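PDB 3VTF: UDP-glucose 6-dehydrogenase, which probably catalyses the NAD-dependent oxidation of UDP-glucose, which is bound in this structure, to UDP-glucuronate. Local coordinates for residues N313-M316 with P317-V321. Residues are numbered along the deposited sequence; the frame is centred on the assembly and turned at random.
Sequences NEYM and PRYAV
Pro-317 sets its CD 3.2 Å from the carbonyl O of Asn-313, where an ordinary residue would offer an N-H; lacking that hydrogen, its N makes no bond to the preceding turn, and the helix kinks. The ring also crowds the residue before it, with CD only 3.5 Å from Met-316 CB. At Arg-318 the side chain folds back, bent at chi3 (26°), turning one guanidinium face to Tyr-315 CD1. The two planes stand 76° apart, and NH2 comes to the edge of the phenol ring, in its plane, 3.6 Å from CD1. Tyr-319 restores the regular helical pattern, its N donating to Tyr-315 O at 2.8 Å. Its CB sits over one face of the Tyr-315 ring, offset toward the rim, in a CH-pi contact 4.1 Å from the centroid; the two rings, near parallel but slid apart, barely overlap. An alanine in place of Tyr-315 would probably leave Tyr-319 CB without its aromatic cover and the Arg-318 guanidinium freer to turn. Ala-320 N then bonds to Met-316 O at 3.0 Å, the next i to i+4 link. Within helix 304-328, the two tyrosines pack against Leu-247 of helix 221-251, while Pro-317 and Val-321 meet Leu-361 of helix 354-364.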
loop_
_atom_site.group_PDB
_atom_site.type_symbol
_atom_site.label_atom_id
_atom_site.label_comp_id
_atom_site.label_asym_id
_atom_site.label_seq_id
_atom_site.Cartn_x
_atom_site.Cartn_y
_atom_site.Cartn_z
ATOM N N ASN A 313 -8.484 6.244 -10.980
ATOM C CA ASN A 313 -8.989 5.132 -11.775
ATOM C C ASN A 313 -9.879 5.599 -12.885
ATOM O O ASN A 313 -9.855 5.032 -14.014
ATOM C CB ASN A 313 -9.738 4.150 -10.851
ATOM C CG ASN A 313 -9.934 2.795 -11.477
ATOM O OD1 ASN A 313 -11.067 2.307 -11.689
ATOM N ND2 ASN A 313 -8.837 2.163 -11.752
ATOM N N GLU A 314 -10.700 6.618 -12.602
ATOM C CA GLU A 314 -11.647 7.025 -13.639
ATOM C C GLU A 314 -10.920 7.774 -14.762
ATOM O O GLU A 314 -11.387 7.831 -15.874
ATOM C CB GLU A 314 -12.685 7.965 -12.971
ATOM C CG GLU A 314 -13.729 7.139 -12.201
ATOM C CD GLU A 314 -14.545 7.991 -11.191
ATOM O OE1 GLU A 314 -14.166 9.158 -10.927
ATOM O OE2 GLU A 314 -15.531 7.486 -10.613
ATOM N N TYR A 315 -9.788 8.377 -14.416
ATOM C CA TYR A 315 -8.972 9.139 -15.371
ATOM C C TYR A 315 -8.247 8.277 -16.401
ATOM O O TYR A 315 -8.147 8.671 -17.604
ATOM C CB TYR A 315 -7.932 9.962 -14.599
ATOM C CG TYR A 315 -6.965 10.759 -15.477
ATOM C CD1 TYR A 315 -7.436 11.891 -16.168
ATOM C CD2 TYR A 315 -5.569 10.436 -15.553
ATOM C CE1 TYR A 315 -6.573 12.673 -16.937
ATOM C CE2 TYR A 315 -4.677 11.215 -16.314
ATOM C CZ TYR A 315 -5.201 12.358 -16.983
ATOM O OH TYR A 315 -4.379 13.188 -17.727
ATOM N N MET A 316 -7.717 7.110 -15.968
ATOM C CA MET A 316 -6.828 6.345 -16.828
ATOM C C MET A 316 -7.411 6.007 -18.226
ATOM O O MET A 316 -6.677 6.163 -19.237
ATOM C CB MET A 316 -6.303 5.046 -16.122
ATOM C CG MET A 316 -5.458 5.386 -14.872
ATOM S SD MET A 316 -4.241 6.674 -14.939
ATOM C CE MET A 316 -2.858 5.947 -15.827
ATOM N N PRO A 317 -8.653 5.468 -18.309
ATOM C CA PRO A 317 -9.168 5.137 -19.654
ATOM C C PRO A 317 -9.370 6.387 -20.566
ATOM O O PRO A 317 -9.153 6.313 -21.786
ATOM C CB PRO A 317 -10.550 4.518 -19.379
ATOM C CG PRO A 317 -10.471 4.077 -17.937
ATOM C CD PRO A 317 -9.586 5.031 -17.240
ATOM N N ARG A 318 -9.766 7.511 -19.975
ATOM C CA ARG A 318 -9.859 8.778 -20.719
ATOM C C ARG A 318 -8.460 9.152 -21.194
ATOM O O ARG A 318 -8.277 9.612 -22.338
ATOM C CB ARG A 318 -10.425 9.918 -19.822
ATOM C CG ARG A 318 -11.937 9.827 -19.561
ATOM C CD ARG A 318 -12.511 10.712 -18.423
ATOM N NE ARG A 318 -11.742 11.936 -18.133
ATOM C CZ ARG A 318 -11.316 12.340 -16.902
ATOM N NH1 ARG A 318 -11.577 11.631 -15.794
ATOM N NH2 ARG A 318 -10.627 13.487 -16.753
ATOM N N TYR A 319 -7.447 8.997 -20.337
ATOM C CA TYR A 319 -6.114 9.367 -20.763
ATOM C C TYR A 319 -5.608 8.522 -21.937
ATOM O O TYR A 319 -4.883 9.044 -22.820
ATOM C CB TYR A 319 -5.145 9.312 -19.564
ATOM C CG TYR A 319 -3.742 9.736 -19.798
ATOM C CD1 TYR A 319 -3.453 11.071 -20.213
ATOM C CD2 TYR A 319 -2.633 8.832 -19.576
ATOM C CE1 TYR A 319 -2.140 11.484 -20.400
ATOM C CE2 TYR A 319 -1.326 9.279 -19.739
ATOM C CZ TYR A 319 -1.087 10.574 -20.181
ATOM O OH TYR A 319 0.225 10.948 -20.370
ATOM N N ALA A 320 -5.941 7.222 -21.914
ATOM C CA ALA A 320 -5.469 6.279 -22.940
ATOM C C ALA A 320 -6.067 6.742 -24.306
ATOM O O ALA A 320 -5.373 6.742 -25.317
ATOM C CB ALA A 320 -5.951 4.811 -22.615
ATOM N N VAL A 321 -7.357 7.090 -24.304
ATOM C CA VAL A 321 -8.026 7.543 -25.504
ATOM C C VAL A 321 -7.429 8.925 -25.948
ATOM O O VAL A 321 -7.164 9.127 -27.128
ATOM C CB VAL A 321 -9.562 7.609 -25.255
ATOM C CG1 VAL A 321 -10.355 8.421 -26.390
ATOM C CG2 VAL A 321 -10.081 6.188 -25.048
#